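Local coordinates for beta-galactosidase (Geobacillus stearothermophilus, PDB 4OIF), which probably hydrolyses terminal non-reducing beta-D-galactose residues in beta-D-galactosides, as a zinc-binding trimeric enzyme of glycoside hydrolase family 42, at residues A[91-96]-A[114-119]; A[121-126]-A[161-166]; A[50-55]-A[85-90]. All coordinates share one frame; numbering follows the deposited sequence. Where two conformers were deposited one is given.

Contact 1. Residues A[91-96]-A[114-119]; sequences GARPAW and QLHGGR
At the rim of the TIM barrel, the loop leading into helix 95-100 lies beside the later loop that carries Arg119, a predicted substrate-binding residue, and the two are joined chiefly by Arg93 and His116. Arg93, in one of its two modelled conformers, bends at chi2 (-85°) and again at chi3 (76°), which brings its guanidinium to the carbonyl of Gly117. Arg93 NH2 donates to Gly117 O at 2.9 Å; the oxygen lies in the guanidinium plane, but the donor stands above the carbonyl plane instead of on a lone pair. A weak second bond from Arg93 NH1 reaches the same oxygen, which Asn121 ND2 also grips. One face of the guanidinium is taken by the His116 ring, whose ND1 sits 3.4 Å above its plane, the two planes being 62° apart. Arg93 O meets the edge of that ring in plane, 3.4 Å from His116 CE1. Over one ring face lies Ala95 CA, 3.8 Å from the centroid in a CH-pi contact, while His116 ND1 is hydrogen-bonded to Ser98 OG. Farther along, Arg119 CB rests 3.5 Å from Gly91 O, and its extended side chain leads away toward Glu158, the predicted proton donor. In this conformer the Gly117 carbonyl thus receives two N-H groups and a weak third, which would probably help to fix the glycine-rich approach to Arg119.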
ATOM      1  N   GLY A  91     -14.750 -13.040 -24.930  1.00  7.23           N
ATOM      2  CA  GLY A  91     -14.181 -12.915 -23.598  1.00  7.69           C
ATOM      3  C   GLY A  91     -12.717 -13.311 -23.442  1.00  5.37           C
ATOM      4  O   GLY A  91     -12.036 -12.807 -22.557  1.00 11.25           O
ATOM      5  N   ALA A  92     -12.225 -14.207 -24.288  1.00  4.41           N
ATOM      6  CA  ALA A  92     -10.805 -14.570 -24.251  1.00  9.61           C
ATOM      7  C   ALA A  92     -10.283 -15.059 -25.606  1.00  8.91           C
ATOM      8  O   ALA A  92     -10.630 -16.160 -26.061  1.00  7.81           O
ATOM      9  CB  ALA A  92     -10.556 -15.636 -23.180  1.00  6.52           C
ATOM     10  N   ARG A  93      -9.428 -14.259 -26.238  1.00  7.17           N
ATOM     11  CA  ARG A  93      -8.895 -14.592 -27.555  0.84  7.63           C
ATOM     12  C   ARG A  93      -7.805 -15.662 -27.431  1.00  8.74           C
ATOM     13  O   ARG A  93      -7.069 -15.696 -26.443  1.00 10.19           O
ATOM     14  CB  ARG A  93      -8.371 -13.317 -28.252  0.84  8.19           C
ATOM     15  CG  ARG A  93      -6.871 -12.973 -28.056  0.84 10.59           C
ATOM     16  CD  ARG A  93      -6.556 -12.182 -26.787  0.84 11.28           C
ATOM     17  NE  ARG A  93      -6.594 -13.007 -25.575  0.84 14.96           N
ATOM     18  CZ  ARG A  93      -6.238 -12.585 -24.357  0.84 13.41           C
ATOM     19  NH1 ARG A  93      -5.800 -11.345 -24.176  0.84 15.90           N
ATOM     20  NH2 ARG A  93      -6.322 -13.404 -23.315  0.84  8.94           N
ATOM     21  N   PRO A  94      -7.702 -16.552 -28.427  1.00  8.33           N
ATOM     22  CA  PRO A  94      -6.634 -17.567 -28.417  1.00  8.31           C
ATOM     23  C   PRO A  94      -5.229 -16.959 -28.497  1.00 12.74           C
ATOM     24  O   PRO A  94      -5.077 -15.831 -28.973  1.00 10.54           O
ATOM     25  CB  PRO A  94      -6.940 -18.403 -29.662  1.00  9.20           C
ATOM     26  CG  PRO A  94      -8.417 -18.176 -29.909  1.00  8.39           C
ATOM     27  CD  PRO A  94      -8.659 -16.762 -29.527  1.00  7.80           C
ATOM     28  N   ALA A  95      -4.215 -17.694 -28.042  1.00  9.13           N
ATOM     29  CA  ALA A  95      -2.844 -17.193 -28.100  1.00  5.20           C
ATOM     30  C   ALA A  95      -2.352 -16.934 -29.547  1.00 15.40           C
ATOM     31  O   ALA A  95      -1.526 -16.012 -29.778  1.00  9.30           O
ATOM     32  CB  ALA A  95      -1.922 -18.147 -27.390  1.00  7.13           C
ATOM     33  N   TRP A  96      -2.857 -17.704 -30.523  1.00 10.23           N
ATOM     34  CA  TRP A  96      -2.411 -17.492 -31.911  1.00  7.54           C
ATOM     35  C   TRP A  96      -2.832 -16.112 -32.370  1.00  6.74           C
ATOM     36  O   TRP A  96      -2.077 -15.418 -33.058  1.00  8.20           O
ATOM     37  CB  TRP A  96      -2.920 -18.575 -32.896  1.00  6.50           C
ATOM     38  CG  TRP A  96      -4.413 -18.844 -32.972  1.00  8.82           C
ATOM     39  CD1 TRP A  96      -5.079 -19.893 -32.405  1.00  9.07           C
ATOM     40  CD2 TRP A  96      -5.400 -18.092 -33.688  1.00  9.86           C
ATOM     41  NE1 TRP A  96      -6.415 -19.827 -32.699  1.00  9.45           N
ATOM     42  CE2 TRP A  96      -6.642 -18.732 -33.485  1.00  9.98           C
ATOM     43  CE3 TRP A  96      -5.360 -16.937 -34.476  1.00 10.85           C
ATOM     44  CZ2 TRP A  96      -7.832 -18.251 -34.029  1.00  8.28           C
ATOM     45  CZ3 TRP A  96      -6.540 -16.458 -35.017  1.00 10.13           C
ATOM     46  CH2 TRP A  96      -7.759 -17.113 -34.792  1.00 13.87           C
ATOM     47  N   GLN A 114       0.298  -4.476 -23.133  1.00  9.71           N
ATOM     48  CA  GLN A 114       0.198  -5.716 -22.391  1.00 11.46           C
ATOM     49  C   GLN A 114       0.646  -6.904 -23.231  1.00 17.04           C
ATOM     50  O   GLN A 114       0.599  -6.862 -24.457  1.00 13.73           O
ATOM     51  CB  GLN A 114      -1.239  -5.924 -21.930  1.00 10.40           C
ATOM     52  CG  GLN A 114      -1.820  -4.735 -21.204  1.00 14.63           C
ATOM     53  CD  GLN A 114      -1.258  -4.577 -19.813  1.00 16.25           C
ATOM     54  OE1 GLN A 114      -1.536  -5.381 -18.924  1.00 25.91           O
ATOM     55  NE2 GLN A 114      -0.462  -3.536 -19.615  1.00 12.94           N
ATOM     56  N   LEU A 115       1.069  -7.975 -22.577  1.00 15.95           N
ATOM     57  CA  LEU A 115       1.295  -9.216 -23.298  1.00  9.42           C
ATOM     58  C   LEU A 115      -0.008  -9.987 -23.326  1.00 10.98           C
ATOM     59  O   LEU A 115      -0.956  -9.645 -22.630  1.00 12.58           O
ATOM     60  CB  LEU A 115       2.381 -10.053 -22.636  1.00 10.63           C
ATOM     61  CG  LEU A 115       3.639  -9.307 -22.209  1.00 14.37           C
ATOM     62  CD1 LEU A 115       4.581 -10.266 -21.496  1.00 11.01           C
ATOM     63  CD2 LEU A 115       4.306  -8.655 -23.418  1.00  7.48           C
ATOM     64  N   HIS A 116      -0.047 -11.030 -24.133  1.00 10.08           N
ATOM     65  CA  HIS A 116      -1.161 -11.949 -24.131  1.00  9.96           C
ATOM     66  C   HIS A 116      -1.390 -12.626 -22.774  1.00 13.35           C
ATOM     67  O   HIS A 116      -0.440 -12.993 -22.076  1.00  8.58           O
ATOM     68  CB  HIS A 116      -0.936 -13.019 -25.179  1.00  8.34           C
ATOM     69  CG  HIS A 116      -1.919 -14.133 -25.101  1.00 12.32           C
ATOM     70  ND1 HIS A 116      -3.235 -13.986 -25.471  1.00 10.58           N
ATOM     71  CD2 HIS A 116      -1.790 -15.405 -24.662  1.00 12.98           C
ATOM     72  CE1 HIS A 116      -3.870 -15.127 -25.291  1.00  9.55           C
ATOM     73  NE2 HIS A 116      -3.016 -16.005 -24.798  1.00  8.74           N
ATOM     74  N   GLY A 117      -2.652 -12.811 -22.412  1.00 12.23           N
ATOM     75  CA  GLY A 117      -2.989 -13.578 -21.229  1.00  9.96           C
ATOM     76  C   GLY A 117      -4.271 -13.112 -20.581  1.00 10.66           C
ATOM     77  O   GLY A 117      -4.904 -12.175 -21.065  1.00  7.53           O
ATOM     78  N   GLY A 118      -4.647 -13.763 -19.480  1.00 12.33           N
ATOM     79  CA  GLY A 118      -5.847 -13.403 -18.748  1.00  5.87           C
ATOM     80  C   GLY A 118      -7.066 -13.482 -19.640  1.00  9.33           C
ATOM     81  O   GLY A 118      -7.163 -14.378 -20.481  1.00  9.69           O
ATOM     82  N   ARG A 119      -7.982 -12.534 -19.470  1.00  7.60           N
ATOM     83  CA  ARG A 119      -9.238 -12.513 -20.205  1.00  8.03           C
ATOM     84  C   ARG A 119      -9.873 -11.139 -20.132  1.00 10.49           C
ATOM     85  O   ARG A 119      -9.443 -10.292 -19.343  1.00 14.01           O
ATOM     86  CB  ARG A 119     -10.215 -13.542 -19.640  1.00  8.58           C
ATOM     87  CG  ARG A 119     -10.630 -13.217 -18.220  1.00 11.78           C
ATOM     88  CD  ARG A 119     -11.665 -14.180 -17.686  1.00 16.04           C
ATOM     89  NE  ARG A 119     -12.208 -13.719 -16.416  1.00 18.71           N
ATOM     90  CZ  ARG A 119     -13.268 -14.257 -15.823  1.00 22.53           C
ATOM     91  NH1 ARG A 119     -13.875 -15.294 -16.378  1.00 13.37           N
ATOM     92  NH2 ARG A 119     -13.710 -13.772 -14.669  1.00 14.38           N
TER

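Contact 2. Residues A[121-126]-A[161-166]; sequences NHCFTS and GECHCN. With ZN (zinc ion), chain D.
Cys123 meets Cys163 and Cys165 through a shared zinc ion, which Cys123 SG binds at 2.4 Å. That sulfur stands anti to the backbone N (chi1 163°) and lies 3.8 Å from Cys165 SG, whereas Cys123 CB rests 3.9 Å from Cys163 SG. Next along the chain, Phe124 sends its ring obliquely against the backbone of 161-163, with CE2 3.9 Å from Glu162 CA and CZ 3.9 Å from Cys163 N; beyond, it touches Val228 and Thr232 of helix 218-246. With an alanine in place of Phe124, a gap would probably open between that helix and the cysteine-bearing backbone, giving Cys163 more freedom to shift. Cys168 of helix 166-179 supplies the fourth sulfur of the metal, making an all-cysteine site in which Cys165 and Cys168 form a CxxC pair. Thr125 sets its OG1 in plane at the edge of the Phe124 ring, hydrogen-bonded to Gln231 NE2, and its N donates weakly to Cys123 SG. Ser126 N donates to the same Cys123 SG at 3.2 Å, so the turn folds its own amides onto the thiolate and probably spreads some of its negative charge. In 161-166 a weak hydrogen bond runs likewise from Cys165 N to Cys163 SG.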
ATOM      1  N   ASN A 121      -9.793  -8.673 -21.951  1.00 10.98           N
ATOM      2  CA  ASN A 121      -8.834  -7.579 -22.019  1.00 15.41           C
ATOM      3  C   ASN A 121      -8.324  -7.279 -23.434  1.00 14.03           C
ATOM      4  O   ASN A 121      -7.135  -7.053 -23.664  1.00  8.27           O
ATOM      5  CB  ASN A 121      -7.674  -7.878 -21.075  1.00  7.33           C
ATOM      6  CG  ASN A 121      -7.068  -9.248 -21.321  1.00 18.34           C
ATOM      7  OD1 ASN A 121      -7.390  -9.918 -22.312  1.00 15.08           O
ATOM      8  ND2 ASN A 121      -6.169  -9.666 -20.433  1.00  6.90           N
ATOM      9  N   HIS A 122      -9.253  -7.268 -24.375  1.00 13.01           N
ATOM     10  CA  HIS A 122      -8.971  -6.878 -25.748  1.00  9.93           C
ATOM     11  C   HIS A 122      -9.065  -5.365 -25.940  1.00 11.64           C
ATOM     12  O   HIS A 122      -9.810  -4.688 -25.235  1.00 10.65           O
ATOM     13  CB  HIS A 122      -9.964  -7.550 -26.673  1.00  9.01           C
ATOM     14  CG  HIS A 122     -11.381  -7.145 -26.408  1.00 18.54           C
ATOM     15  ND1 HIS A 122     -12.117  -7.653 -25.355  1.00 11.55           N
ATOM     16  CD2 HIS A 122     -12.190  -6.267 -27.049  1.00  7.30           C
ATOM     17  CE1 HIS A 122     -13.325  -7.118 -25.372  1.00 17.20           C
ATOM     18  NE2 HIS A 122     -13.396  -6.275 -26.389  1.00 14.63           N
ATOM     19  N   CYS A 123      -8.321  -4.849 -26.909  1.00  8.20           N
ATOM     20  CA  CYS A 123      -8.507  -3.485 -27.381  1.00  7.85           C
ATOM     21  C   CYS A 123      -9.906  -3.352 -27.987  1.00 14.14           C
ATOM     22  O   CYS A 123     -10.252  -4.093 -28.912  1.00 12.17           O
ATOM     23  CB  CYS A 123      -7.410  -3.129 -28.408  1.00 11.23           C
ATOM     24  SG  CYS A 123      -7.743  -1.671 -29.465  1.00 12.63           S
ATOM     25  N   PHE A 124     -10.723  -2.431 -27.489  1.00 17.07           N
ATOM     26  CA  PHE A 124     -12.090  -2.367 -27.988  1.00 10.03           C
ATOM     27  C   PHE A 124     -12.198  -1.585 -29.328  1.00 18.72           C
ATOM     28  O   PHE A 124     -13.289  -1.493 -29.916  1.00 14.97           O
ATOM     29  CB  PHE A 124     -13.049  -1.737 -26.955  1.00 11.14           C
ATOM     30  CG  PHE A 124     -12.538  -0.470 -26.289  1.00 16.91           C
ATOM     31  CD1 PHE A 124     -11.990   0.534 -27.034  1.00 17.76           C
ATOM     32  CD2 PHE A 124     -12.805  -0.230 -24.936  1.00 22.67           C
ATOM     33  CE1 PHE A 124     -11.585   1.708 -26.461  1.00 31.15           C
ATOM     34  CE2 PHE A 124     -12.405   0.946 -24.315  1.00 22.75           C
ATOM     35  CZ  PHE A 124     -11.784   1.944 -25.113  1.00 20.69           C
ATOM     36  N   THR A 125     -11.081  -1.048 -29.834  1.00 12.36           N
ATOM     37  CA  THR A 125     -11.116  -0.292 -31.098  1.00 11.75           C
ATOM     38  C   THR A 125     -10.647  -1.142 -32.287  1.00 10.45           C
ATOM     39  O   THR A 125     -11.174  -1.011 -33.390  1.00 12.92           O
ATOM     40  CB  THR A 125     -10.257   1.002 -31.026  1.00 19.28           C
ATOM     41  OG1 THR A 125     -10.862   1.951 -30.128  1.00 16.28           O
ATOM     42  CG2 THR A 125     -10.155   1.667 -32.399  1.00  9.16           C
ATOM     43  N   SER A 126      -9.668  -2.015 -32.051  1.00  9.83           N
ATOM     44  CA  SER A 126      -9.066  -2.855 -33.105  1.00  9.17           C
ATOM     45  C   SER A 126     -10.057  -3.398 -34.152  1.00 13.19           C
ATOM     46  O   SER A 126     -11.042  -4.065 -33.807  1.00 14.45           O
ATOM     47  CB  SER A 126      -8.329  -4.025 -32.465  1.00  7.65           C
ATOM     48  OG  SER A 126      -8.137  -5.077 -33.391  1.00 10.63           O
ATOM     49  N   GLY A 161     -13.011  -2.732 -18.632  1.00 16.97           N
ATOM     50  CA  GLY A 161     -11.645  -2.326 -18.891  1.00 13.28           C
ATOM     51  C   GLY A 161     -11.551  -1.321 -20.024  1.00 20.20           C
ATOM     52  O   GLY A 161     -12.530  -1.049 -20.730  1.00 15.63           O
ATOM     53  N   GLU A 162     -10.362  -0.769 -20.211  1.00 14.81           N
ATOM     54  CA  GLU A 162     -10.179   0.223 -21.254  1.00 14.69           C
ATOM     55  C   GLU A 162      -8.864   0.011 -21.981  1.00 10.91           C
ATOM     56  O   GLU A 162      -8.022  -0.785 -21.559  1.00  9.87           O
ATOM     57  CB  GLU A 162     -10.252   1.628 -20.657  1.00 13.13           C
ATOM     58  CG  GLU A 162      -9.445   1.806 -19.380  1.00 16.49           C
ATOM     59  CD  GLU A 162      -9.811   3.084 -18.640  1.00 26.59           C
ATOM     60  OE1 GLU A 162     -10.947   3.171 -18.118  1.00 23.54           O
ATOM     61  OE2 GLU A 162      -8.963   4.002 -18.582  1.00 19.29           O
ATOM     62  N   CYS A 163      -8.708   0.703 -23.098  1.00 12.54           N
ATOM     63  CA  CYS A 163      -7.470   0.654 -23.851  1.00 12.84           C
ATOM     64  C   CYS A 163      -7.087   2.066 -24.285  1.00 12.67           C
ATOM     65  O   CYS A 163      -7.953   2.878 -24.608  1.00  7.64           O
ATOM     66  CB  CYS A 163      -7.593  -0.278 -25.062  1.00  7.71           C
ATOM     67  SG  CYS A 163      -6.055  -0.430 -25.996  1.00  9.49           S
ATOM     68  N   HIS A 164      -5.783   2.340 -24.278  1.00 11.51           N
ATOM     69  CA  HIS A 164      -5.251   3.673 -24.515  1.00  9.13           C
ATOM     70  C   HIS A 164      -4.289   3.712 -25.692  1.00  8.11           C
ATOM     71  O   HIS A 164      -3.527   4.661 -25.834  1.00  7.26           O
ATOM     72  CB  HIS A 164      -4.525   4.185 -23.274  1.00  6.57           C
ATOM     73  CG  HIS A 164      -5.390   4.289 -22.062  1.00 10.43           C
ATOM     74  ND1 HIS A 164      -5.909   5.488 -21.622  1.00 14.70           N
ATOM     75  CD2 HIS A 164      -5.808   3.350 -21.182  1.00 10.32           C
ATOM     76  CE1 HIS A 164      -6.623   5.280 -20.532  1.00  7.51           C
ATOM     77  NE2 HIS A 164      -6.572   3.991 -20.240  1.00  8.43           N
ATOM     78  N   CYS A 165      -4.310   2.675 -26.521  1.00  8.42           N
ATOM     79  CA  CYS A 165      -3.440   2.624 -27.689  1.00  7.10           C
ATOM     80  C   CYS A 165      -3.779   3.751 -28.660  1.00 10.80           C
ATOM     81  O   CYS A 165      -4.771   4.467 -28.468  1.00  8.61           O
ATOM     82  CB  CYS A 165      -3.553   1.265 -28.384  1.00  8.85           C
ATOM     83  SG  CYS A 165      -5.037   1.014 -29.342  1.00  9.74           S
ATOM     84  N   ASN A 166      -2.970   3.899 -29.709  1.00 13.76           N
ATOM     85  CA  ASN A 166      -3.159   5.034 -30.609  0.51  8.49           C
ATOM     86  C   ASN A 166      -4.453   4.911 -31.425  1.00 12.76           C
ATOM     87  O   ASN A 166      -5.049   5.939 -31.797  1.00 12.57           O
ATOM     88  CB  ASN A 166      -1.943   5.203 -31.518  0.51  7.61           C
ATOM     89  CG  ASN A 166      -0.701   5.672 -30.754  0.51 12.20           C
ATOM     90  OD1 ASN A 166      -0.798   6.364 -29.734  0.51 12.06           O
ATOM     91  ND2 ASN A 166       0.473   5.296 -31.252  0.51 10.91           N
TER
HETATM   92 ZN    ZN D 701      -6.943   0.235 -28.151  1.00 13.00          ZN

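Contact 3. Residues A[50-55]-A[85-90]; sequences VGVFAW and ILATPS
Ile85 and Val50 lie near the end of the pairing between two adjacent parallel strands of the TIM barrel, 47-50 and 83-87, with Ile85 O accepting Val50 N at 2.9 Å. Leu86 sits in register with Val50, its side chain on the same face of the sheet, and its CD1 reaches back to Val50 O. Ala87 N then donates to Val50 O at 2.9 Å, nearly straight at 168°, while the Ala87 CB methyl meets Val52 CG2 at 3.6 Å. Here direct pairing stops. The carbonyls of Ala87 and Gly51 are bridged by a water that donates to both, at 2.7 Å to Ala87 O and 3.0 Å to Gly51 O. A CB on Gly51 would come very close to Ala87 O. One residue on, Thr88 O and Val52 O share a second bridging water; the Thr88 hydroxyl turns instead to Ser156 N and Glu239. Pro89 packs against Trp55, the two side chains crossing at about a right angle. Pro89 CB touches Trp55 CB at 3.7 Å, and Pro89 CG lies 3.8 Å above one face of the indole, displaced toward the rim. Trp55 CG lies anti to the backbone N (chi1 -160°), which turns the indole over the proline. Ser90 CA comes up to CZ3 of that ring, whose NE1 is held by Glu59. With carbonyls confronting carbonyls from the strand ends onward, the waters supply the protons that neither chain offers, so the two backbones stay coupled past the last direct bond, near Val52, itself beside the predicted substrate-binding residue Asn157.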
ATOM      1  N   VAL A  50     -22.993 -22.210 -22.624  1.00  9.92           N
ATOM      2  CA  VAL A  50     -21.883 -22.918 -23.245  1.00 10.32           C
ATOM      3  C   VAL A  50     -21.072 -22.004 -24.162  1.00  7.30           C
ATOM      4  O   VAL A  50     -21.614 -21.083 -24.787  1.00  7.75           O
ATOM      5  CB  VAL A  50     -22.398 -24.155 -24.018  1.00  6.56           C
ATOM      6  CG1 VAL A  50     -21.247 -24.948 -24.639  1.00  1.51           C
ATOM      7  CG2 VAL A  50     -23.184 -25.043 -23.070  1.00  5.58           C
ATOM      8  N   GLY A  51     -19.764 -22.241 -24.194  1.00  4.85           N
ATOM      9  CA  GLY A  51     -18.871 -21.560 -25.111  1.00  5.45           C
ATOM     10  C   GLY A  51     -18.265 -20.235 -24.678  1.00  7.25           C
ATOM     11  O   GLY A  51     -17.674 -19.549 -25.513  1.00  8.26           O
ATOM     12  N   VAL A  52     -18.384 -19.869 -23.398  1.00  9.75           N
ATOM     13  CA  VAL A  52     -17.966 -18.531 -22.955  1.00  8.68           C
ATOM     14  C   VAL A  52     -16.471 -18.294 -23.211  1.00 12.63           C
ATOM     15  O   VAL A  52     -16.060 -17.212 -23.638  1.00  5.65           O
ATOM     16  CB  VAL A  52     -18.285 -18.289 -21.460  1.00  8.07           C
ATOM     17  CG1 VAL A  52     -17.928 -16.869 -21.064  1.00  5.06           C
ATOM     18  CG2 VAL A  52     -19.752 -18.528 -21.190  1.00  4.31           C
ATOM     19  N   PHE A  53     -15.662 -19.318 -22.989  1.00 10.03           N
ATOM     20  CA  PHE A  53     -14.242 -19.198 -23.253  1.00  6.70           C
ATOM     21  C   PHE A  53     -13.768 -20.300 -24.182  1.00 13.66           C
ATOM     22  O   PHE A  53     -12.662 -20.823 -24.029  1.00 15.03           O
ATOM     23  CB  PHE A  53     -13.466 -19.209 -21.939  1.00  9.20           C
ATOM     24  CG  PHE A  53     -13.889 -18.120 -20.998  1.00 11.41           C
ATOM     25  CD1 PHE A  53     -13.517 -16.803 -21.235  1.00 13.73           C
ATOM     26  CD2 PHE A  53     -14.683 -18.400 -19.906  1.00 13.60           C
ATOM     27  CE1 PHE A  53     -13.912 -15.782 -20.386  1.00 12.89           C
ATOM     28  CE2 PHE A  53     -15.084 -17.384 -19.049  1.00 21.63           C
ATOM     29  CZ  PHE A  53     -14.702 -16.070 -19.295  1.00 11.63           C
ATOM     30  N   ALA A  54     -14.592 -20.617 -25.178  1.00 15.06           N
ATOM     31  CA  ALA A  54     -14.352 -21.784 -26.026  1.00  8.21           C
ATOM     32  C   ALA A  54     -13.739 -21.478 -27.398  1.00 10.90           C
ATOM     33  O   ALA A  54     -13.707 -22.357 -28.267  1.00 13.97           O
ATOM     34  CB  ALA A  54     -15.644 -22.538 -26.207  1.00  8.44           C
ATOM     35  N   TRP A  55     -13.229 -20.262 -27.585  1.00 10.05           N
ATOM     36  CA  TRP A  55     -12.676 -19.869 -28.879  1.00  8.78           C
ATOM     37  C   TRP A  55     -11.548 -20.805 -29.318  1.00 10.24           C
ATOM     38  O   TRP A  55     -11.534 -21.318 -30.444  1.00  7.90           O
ATOM     39  CB  TRP A  55     -12.173 -18.421 -28.835  1.00  5.91           C
ATOM     40  CG  TRP A  55     -12.039 -17.787 -30.210  1.00  8.45           C
ATOM     41  CD1 TRP A  55     -11.839 -18.431 -31.398  1.00  5.23           C
ATOM     42  CD2 TRP A  55     -12.112 -16.388 -30.525  1.00  8.43           C
ATOM     43  NE1 TRP A  55     -11.771 -17.523 -32.430  1.00 10.74           N
ATOM     44  CE2 TRP A  55     -11.942 -16.264 -31.923  1.00  5.97           C
ATOM     45  CE3 TRP A  55     -12.300 -15.230 -29.762  1.00  6.39           C
ATOM     46  CZ2 TRP A  55     -11.957 -15.032 -32.571  1.00  8.00           C
ATOM     47  CZ3 TRP A  55     -12.319 -14.006 -30.412  1.00  9.13           C
ATOM     48  CH2 TRP A  55     -12.150 -13.917 -31.803  1.00  4.98           C
ATOM     49  N   ILE A  85     -27.899 -21.692 -23.376  1.00 13.38           N
ATOM     50  CA  ILE A  85     -27.540 -20.292 -23.565  1.00 10.44           C
ATOM     51  C   ILE A  85     -26.183 -20.277 -24.262  1.00 10.84           C
ATOM     52  O   ILE A  85     -25.166 -20.615 -23.652  1.00  9.72           O
ATOM     53  CB  ILE A  85     -27.463 -19.518 -22.230  1.00  9.55           C
ATOM     54  CG1 ILE A  85     -28.832 -19.474 -21.557  1.00 15.37           C
ATOM     55  CG2 ILE A  85     -26.946 -18.093 -22.445  1.00  7.41           C
ATOM     56  CD1 ILE A  85     -28.784 -18.936 -20.141  1.00  8.71           C
ATOM     57  N   LEU A  86     -26.164 -19.925 -25.544  1.00 12.04           N
ATOM     58  CA  LEU A  86     -24.920 -19.955 -26.297  1.00  7.83           C
ATOM     59  C   LEU A  86     -24.208 -18.624 -26.154  1.00  7.97           C
ATOM     60  O   LEU A  86     -24.783 -17.565 -26.398  1.00 10.50           O
ATOM     61  CB  LEU A  86     -25.172 -20.269 -27.772  1.00  6.91           C
ATOM     62  CG  LEU A  86     -23.923 -20.483 -28.636  1.00  7.18           C
ATOM     63  CD1 LEU A  86     -22.992 -21.487 -27.998  1.00  3.43           C
ATOM     64  CD2 LEU A  86     -24.297 -20.941 -30.029  1.00  4.00           C
ATOM     65  N   ALA A  87     -22.955 -18.686 -25.736  1.00  4.30           N
ATOM     66  CA  ALA A  87     -22.162 -17.486 -25.587  1.00  5.87           C
ATOM     67  C   ALA A  87     -21.266 -17.279 -26.790  1.00  8.31           C
ATOM     68  O   ALA A  87     -20.811 -18.250 -27.407  1.00  8.78           O
ATOM     69  CB  ALA A  87     -21.322 -17.555 -24.322  1.00  8.82           C
ATOM     70  N   THR A  88     -21.014 -16.014 -27.123  1.00  4.15           N
ATOM     71  CA  THR A  88     -19.937 -15.687 -28.047  1.00  5.36           C
ATOM     72  C   THR A  88     -18.616 -15.640 -27.269  1.00  9.03           C
ATOM     73  O   THR A  88     -18.591 -15.271 -26.100  1.00  7.78           O
ATOM     74  CB  THR A  88     -20.188 -14.374 -28.760  1.00  7.17           C
ATOM     75  OG1 THR A  88     -20.101 -13.293 -27.823  1.00  7.40           O
ATOM     76  CG2 THR A  88     -21.577 -14.400 -29.404  1.00  5.63           C
ATOM     77  N   PRO A  89     -17.515 -16.032 -27.918  1.00  7.79           N
ATOM     78  CA  PRO A  89     -16.293 -16.300 -27.161  1.00  5.83           C
ATOM     79  C   PRO A  89     -15.329 -15.126 -27.030  1.00  9.98           C
ATOM     80  O   PRO A  89     -14.184 -15.357 -26.633  1.00 11.38           O
ATOM     81  CB  PRO A  89     -15.641 -17.423 -27.976  1.00  7.05           C
ATOM     82  CG  PRO A  89     -16.016 -17.090 -29.384  1.00  6.32           C
ATOM     83  CD  PRO A  89     -17.410 -16.489 -29.315  1.00  4.10           C
ATOM     84  N   SER A  90     -15.760 -13.908 -27.356  1.00  8.69           N
ATOM     85  CA  SER A  90     -14.849 -12.756 -27.361  1.00  7.50           C
ATOM     86  C   SER A  90     -14.191 -12.481 -25.999  1.00  7.40           C
ATOM     87  O   SER A  90     -13.189 -11.775 -25.930  1.00  9.61           O
ATOM     88  CB  SER A  90     -15.582 -11.500 -27.832  1.00  6.37           C
ATOM     89  OG  SER A  90     -16.662 -11.196 -26.971  1.00  4.81           O
TER
HETATM   90  O   HOH W   1     -18.651 -19.556 -28.349  1.00 10.05           O
HETATM   91  O   HOH W   2     -16.782 -14.781 -24.273  1.00  5.43           O

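All three contacts belong to the TIM-barrel region and come in series along the chain: contact 3, then contact 1, then contact 2. Contact 3 joins neighbouring barrel strands and the start of their following loops; strand 83-87 leads through Ser90 into contact 1, about 15 Å away between centres, and Phe53 and Trp55 pack on Ala92, Pro94 and Arg119. The centre of contact 2 lies about 13 Å from that of contact 1, touching it where Asn121 adjoins Arg93, and about 21 Å from that of contact 3. The series thus runs from barrel strand through the loop carrying Arg119, predicted to bind substrate, to the zinc site; the second subunit adjoins contacts 1 and 3 but not contact 2.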